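PDB 3LD1: replicase polyprotein 1a from Avian infectious bronchitis virus, which is of uncertain molecular function, but contains the nsp2a fragment of nsp2, a nonstructural protein released by processing of the coronavirus replicase polyprotein. Local coordinates for residues E218-V223 with A237-F242; V178-A183 with L231-G236. The protein carries 3 engineered substitutions. All coordinates share one frame; numbering follows the deposited sequence.

Contact 1: residues E218-V223 with A237-F242; sequences ERTLVV and AVAKFF
Thr220 and Leu221 on a β-hairpin strand pack against the ring of Phe242 on a helix, an example of a hairpin laid along a helix. Strand 220-223 and helix segment 237-242 run nearly antiparallel (172°), their axes 7.5 Å apart at closest approach. No hydrogen bond joins them; the fit rests on mostly apolar contact and on one ring face. Over that face of Phe242, Thr220 CA lies 4.3 Å from the ring centroid and 22° off the normal, a CH-π contact displaced toward the rim. The Thr220 methyl CG2 comes 3.5 Å from Phe242 CD2 and 3.8 Å from Val238 CG1. The backbone N of Leu221 sits above the middle of the same face, so the start of the strand passes across the aromatic. One polar atom also approaches, obliquely: Arg219 O is 3.3 Å from Phe242 CD1. The side chain of Leu221 continues past the far end of the ring, with CD1 3.7 Å from Phe242 CZ. Leu221 CG is anti to its carbonyl carbon, which carries the branch to this end.

Farther out, the turn and neighbouring loops probably help to position these residues. Glu218 and Arg219 both have positive phi, as in a type I' turn, which returns the chain from strand 214-217 into strand 220-223. Arg219 is tied outward through NE to Gly251 O, and by its backbone to Arg262. Phe242 also meets Phe260 edge to face, likely limiting rotation of its ring. One turn earlier, Val238 CG1, anti to the backbone N of Val238, approaches Leu221 O to 3.7 Å.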
loop_
_atom_site.group_PDB
_atom_site.type_symbol
_atom_site.label_atom_id
_atom_site.label_comp_id
_atom_site.label_asym_id
_atom_site.label_seq_id
_atom_site.Cartn_x
_atom_site.Cartn_y
_atom_site.Cartn_z
ATOM N N GLU A 218 7.191 -12.040 -11.510
ATOM C CA GLU A 218 7.480 -13.442 -11.313
ATOM C C GLU A 218 6.189 -14.264 -11.338
ATOM O O GLU A 218 5.996 -15.208 -10.533
ATOM C CB GLU A 218 8.316 -13.635 -10.043
ATOM C CG GLU A 218 9.762 -13.107 -10.194
ATOM C CD GLU A 218 10.429 -13.642 -11.473
ATOM O OE1 GLU A 218 10.418 -14.889 -11.636
ATOM O OE2 GLU A 218 10.909 -12.840 -12.344
ATOM N N ARG A 219 5.317 -13.877 -12.278
ATOM C CA ARG A 219 4.011 -14.499 -12.498
ATOM C C ARG A 219 3.078 -14.431 -11.315
ATOM O O ARG A 219 2.193 -15.291 -11.187
ATOM C CB ARG A 219 4.114 -15.951 -12.910
ATOM C CG ARG A 219 5.044 -16.224 -14.062
ATOM C CD ARG A 219 5.519 -17.707 -14.080
ATOM N NE ARG A 219 6.466 -17.850 -15.172
ATOM C CZ ARG A 219 7.810 -17.824 -15.081
ATOM N NH1 ARG A 219 8.462 -17.723 -13.885
ATOM N NH2 ARG A 219 8.524 -17.915 -16.234
ATOM N N THR A 220 3.226 -13.424 -10.462
ATOM C CA THR A 220 2.196 -13.118 -9.476
ATOM C C THR A 220 1.787 -11.703 -9.676
ATOM O O THR A 220 2.611 -10.864 -10.114
ATOM C CB THR A 220 2.708 -13.119 -7.996
ATOM O OG1 THR A 220 3.906 -13.875 -7.849
ATOM C CG2 THR A 220 1.702 -13.646 -7.123
ATOM N N LEU A 221 0.527 -11.438 -9.305
ATOM C CA LEU A 221 0.078 -10.105 -9.010
ATOM C C LEU A 221 0.823 -9.688 -7.730
ATOM O O LEU A 221 1.105 -10.518 -6.893
ATOM C CB LEU A 221 -1.416 -10.149 -8.755
ATOM C CG LEU A 221 -2.334 -10.296 -9.989
ATOM C CD1 LEU A 221 -3.788 -10.647 -9.647
ATOM C CD2 LEU A 221 -2.339 -9.015 -10.779
ATOM N N VAL A 222 1.244 -8.433 -7.636
ATOM C CA VAL A 222 1.755 -7.880 -6.397
ATOM C C VAL A 222 1.252 -6.445 -6.255
ATOM O O VAL A 222 1.069 -5.775 -7.214
ATOM C CB VAL A 222 3.300 -7.997 -6.225
ATOM C CG1 VAL A 222 3.902 -9.077 -7.139
ATOM C CG2 VAL A 222 4.021 -6.624 -6.334
ATOM N N VAL A 223 0.902 -6.042 -5.044
ATOM C CA VAL A 223 0.514 -4.672 -4.790
ATOM C C VAL A 223 1.803 -4.009 -4.380
ATOM O O VAL A 223 2.363 -4.331 -3.313
ATOM C CB VAL A 223 -0.501 -4.621 -3.647
ATOM C CG1 VAL A 223 -0.575 -3.236 -3.049
ATOM C CG2 VAL A 223 -1.847 -4.987 -4.147
ATOM N N ALA A 237 0.684 -14.231 0.101
ATOM C CA ALA A 237 -0.280 -15.305 0.133
ATOM C C ALA A 237 -0.814 -15.346 -1.258
ATOM O O ALA A 237 -1.126 -16.407 -1.748
ATOM C CB ALA A 237 -1.396 -15.027 1.089
ATOM N N VAL A 238 -0.921 -14.181 -1.887
ATOM C CA VAL A 238 -1.272 -14.127 -3.288
ATOM C C VAL A 238 -0.188 -14.853 -4.137
ATOM O O VAL A 238 -0.501 -15.576 -5.052
ATOM C CB VAL A 238 -1.479 -12.671 -3.771
ATOM C CG1 VAL A 238 -1.494 -12.595 -5.325
ATOM C CG2 VAL A 238 -2.753 -12.084 -3.250
ATOM N N ALA A 239 1.078 -14.688 -3.803
ATOM C CA ALA A 239 2.101 -15.323 -4.560
ATOM C C ALA A 239 1.905 -16.825 -4.470
ATOM O O ALA A 239 2.085 -17.533 -5.451
ATOM C CB ALA A 239 3.440 -14.931 -4.025
ATOM N N LYS A 240 1.523 -17.288 -3.276
ATOM C CA LYS A 240 1.485 -18.686 -2.950
ATOM C C LYS A 240 0.383 -19.335 -3.814
ATOM O O LYS A 240 0.631 -20.373 -4.407
ATOM C CB LYS A 240 1.188 -18.829 -1.465
ATOM C CG LYS A 240 1.888 -19.972 -0.771
ATOM C CD LYS A 240 1.299 -20.236 0.690
ATOM C CE LYS A 240 2.063 -21.434 1.437
ATOM N NZ LYS A 240 1.640 -22.818 0.960
ATOM N N PHE A 241 -0.795 -18.710 -3.912
ATOM C CA PHE A 241 -1.871 -19.137 -4.795
ATOM C C PHE A 241 -1.444 -19.127 -6.264
ATOM O O PHE A 241 -1.980 -19.870 -7.080
ATOM C CB PHE A 241 -3.014 -18.156 -4.633
ATOM C CG PHE A 241 -4.223 -18.382 -5.541
ATOM C CD1 PHE A 241 -4.209 -18.019 -6.895
ATOM C CD2 PHE A 241 -5.446 -18.813 -5.004
ATOM C CE1 PHE A 241 -5.417 -18.187 -7.747
ATOM C CE2 PHE A 241 -6.625 -18.963 -5.809
ATOM C CZ PHE A 241 -6.603 -18.664 -7.193
ATOM N N PHE A 242 -0.520 -18.248 -6.630
ATOM C CA PHE A 242 -0.099 -18.209 -8.017
ATOM C C PHE A 242 0.889 -19.285 -8.268
ATOM O O PHE A 242 0.796 -19.993 -9.265
ATOM C CB PHE A 242 0.464 -16.853 -8.400
ATOM C CG PHE A 242 -0.590 -15.920 -8.849
ATOM C CD1 PHE A 242 -0.896 -15.798 -10.193
ATOM C CD2 PHE A 242 -1.325 -15.197 -7.924
ATOM C CE1 PHE A 242 -1.939 -14.927 -10.601
ATOM C CE2 PHE A 242 -2.330 -14.312 -8.304
ATOM C CZ PHE A 242 -2.666 -14.168 -9.629
#

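Contact 2: residues V178-A183 with L231-G236; sequences VRIFQA and LASING. Engineered in segment 178-183: Ala183 (natural residue Lys).
Ile180 of helix 174-185 points into the start of helix 232-243, where both of its methyls reach Ser233 OG and CG2 also meets Ile234. CG2, placed anti to the backbone N, runs into Ile234 CG2 at 3.7 Å; the two branched side chains slant past each other instead of meeting end on. The other branch carries CD1 to Ser233 OG, 3.3 Å away. Ser233 holds OG between its backbone N and carbonyl carbon (chi1 76°), which brings the hydroxyl to the side where the isoleucine lies. That touch is a van der Waals contact of an oxygen with methyls, and no hydrogen bond crosses the interface.

One residue along the first helix, Phe181 meets Leu231 with the two side chains roughly perpendicular. The ring atom CE1 comes 3.9 Å from Leu231 CD2, and the leucine methyl approaches the ring obliquely. Val151 and Val154 of helix 140-162 also pack on Phe181, while Phe226 adds to the apolar surroundings of Leu231 and Ile234. Leu231 is further held by a bond from its N to Thr229 OG1. The whole is a helix-on-helix packing, helix 174-185 against the N-terminal end of helix 232-243 and the residue just before it, in the helical part of the fold.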
loop_
_atom_site.group_PDB
_atom_site.type_symbol
_atom_site.label_atom_id
_atom_site.label_comp_id
_atom_site.label_asym_id
_atom_site.label_seq_id
_atom_site.Cartn_x
_atom_site.Cartn_y
_atom_site.Cartn_z
ATOM N N VAL A 178 -8.621 -9.570 5.131
ATOM C CA VAL A 178 -9.440 -9.639 6.310
ATOM C C VAL A 178 -8.613 -10.104 7.473
ATOM O O VAL A 178 -8.398 -9.347 8.402
ATOM C CB VAL A 178 -10.721 -10.422 6.088
ATOM C CG1 VAL A 178 -11.470 -10.526 7.363
ATOM C CG2 VAL A 178 -11.566 -9.665 5.121
ATOM N N ARG A 179 -8.092 -11.314 7.384
ATOM C CA ARG A 179 -7.288 -11.864 8.452
ATOM C C ARG A 179 -5.979 -11.120 8.677
ATOM O O ARG A 179 -5.495 -11.080 9.817
ATOM C CB ARG A 179 -6.960 -13.316 8.199
ATOM C CG ARG A 179 -5.998 -13.491 7.033
ATOM C CD ARG A 179 -4.868 -14.412 7.433
ATOM N NE ARG A 179 -4.657 -15.518 6.488
ATOM C CZ ARG A 179 -5.500 -16.556 6.300
ATOM N NH1 ARG A 179 -6.669 -16.637 6.948
ATOM N NH2 ARG A 179 -5.180 -17.529 5.442
ATOM N N ILE A 180 -5.379 -10.585 7.612
ATOM C CA ILE A 180 -4.051 -10.047 7.766
ATOM C C ILE A 180 -4.193 -8.767 8.589
ATOM O O ILE A 180 -3.423 -8.531 9.527
ATOM C CB ILE A 180 -3.375 -9.785 6.437
ATOM C CG1 ILE A 180 -3.151 -11.087 5.668
ATOM C CG2 ILE A 180 -2.085 -9.037 6.639
ATOM C CD1 ILE A 180 -2.067 -12.063 6.224
ATOM N N PHE A 181 -5.210 -7.984 8.251
ATOM C CA PHE A 181 -5.504 -6.767 8.973
ATOM C C PHE A 181 -5.954 -7.046 10.403
ATOM O O PHE A 181 -5.473 -6.442 11.332
ATOM C CB PHE A 181 -6.600 -6.017 8.276
ATOM C CG PHE A 181 -6.145 -5.258 7.047
ATOM C CD1 PHE A 181 -5.339 -4.107 7.169
ATOM C CD2 PHE A 181 -6.531 -5.670 5.767
ATOM C CE1 PHE A 181 -4.910 -3.361 6.002
ATOM C CE2 PHE A 181 -6.114 -4.943 4.606
ATOM C CZ PHE A 181 -5.299 -3.790 4.737
ATOM N N GLN A 182 -6.889 -7.975 10.531
ATOM C CA GLN A 182 -7.292 -8.531 11.780
ATOM C C GLN A 182 -6.095 -8.846 12.681
ATOM O O GLN A 182 -6.047 -8.323 13.798
ATOM C CB GLN A 182 -8.042 -9.795 11.472
ATOM C CG GLN A 182 -9.336 -9.918 12.139
ATOM C CD GLN A 182 -10.221 -10.976 11.436
ATOM O OE1 GLN A 182 -9.831 -12.158 11.236
ATOM N NE2 GLN A 182 -11.404 -10.544 11.034
ATOM N N ALA A 183 -5.154 -9.669 12.208
ATOM C CA ALA A 183 -4.010 -10.110 13.014
ATOM C C ALA A 183 -3.286 -8.865 13.396
ATOM O O ALA A 183 -3.137 -8.589 14.601
ATOM C CB ALA A 183 -3.081 -11.085 12.259
ATOM N N LEU A 231 2.392 -5.282 5.634
ATOM C CA LEU A 231 1.301 -5.785 4.852
ATOM C C LEU A 231 1.829 -6.671 3.719
ATOM O O LEU A 231 1.023 -7.183 2.940
ATOM C CB LEU A 231 0.448 -4.650 4.311
ATOM C CG LEU A 231 -0.331 -3.829 5.349
ATOM C CD1 LEU A 231 -1.194 -2.688 4.751
ATOM C CD2 LEU A 231 -1.230 -4.741 6.161
ATOM N N ALA A 232 3.134 -6.929 3.676
ATOM C CA ALA A 232 3.717 -7.789 2.591
ATOM C C ALA A 232 3.067 -9.124 2.556
ATOM O O ALA A 232 2.956 -9.806 1.508
ATOM C CB ALA A 232 5.228 -8.035 2.767
ATOM N N SER A 233 2.697 -9.546 3.752
ATOM C CA SER A 233 2.212 -10.883 3.860
ATOM C C SER A 233 0.936 -11.021 2.971
ATOM O O SER A 233 0.505 -12.132 2.655
ATOM C CB SER A 233 1.996 -11.190 5.321
ATOM O OG SER A 233 0.808 -10.544 5.750
ATOM N N ILE A 234 0.321 -9.932 2.528
ATOM C CA ILE A 234 -0.749 -10.164 1.586
ATOM C C ILE A 234 -0.194 -10.466 0.150
ATOM O O ILE A 234 -0.559 -11.462 -0.497
ATOM C CB ILE A 234 -1.925 -9.158 1.682
ATOM C CG1 ILE A 234 -1.954 -8.271 0.494
ATOM C CG2 ILE A 234 -2.009 -8.317 2.964
ATOM C CD1 ILE A 234 -3.201 -8.447 -0.199
ATOM N N ASN A 235 0.754 -9.673 -0.335
ATOM C CA ASN A 235 1.521 -10.061 -1.489
ATOM C C ASN A 235 2.015 -11.529 -1.405
ATOM O O ASN A 235 2.069 -12.256 -2.435
ATOM C CB ASN A 235 2.699 -9.130 -1.644
ATOM C CG ASN A 235 2.333 -7.782 -2.219
ATOM O OD1 ASN A 235 3.086 -6.792 -2.062
ATOM N ND2 ASN A 235 1.254 -7.733 -2.986
ATOM N N GLY A 236 2.343 -12.007 -0.207
ATOM C CA GLY A 236 2.913 -13.363 -0.083
ATOM C C GLY A 236 1.901 -14.485 -0.310
ATOM O O GLY A 236 2.218 -15.577 -0.836
#

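Contacts 1 and 2 illustrate how a single helix can serve two partners: both use helix 232-243, its first turns against helix 174-185 and its later turns against the hairpin strand. Their centres are about 13 Å apart, and their segments alternate along the chain, so the hairpin lies in sequence between the two packed helices. Ile234 in contact 2 and Val238 and Phe242 in contact 1 are spaced four residues apart and so recur on a similar side of the helix. Asn235, between the residues used by the two contacts, also touches Val222 and Val223, bringing the hairpin to the helix a turn earlier. Neither contact includes a bound ligand; together they join the hairpin to the helical part of the molecule.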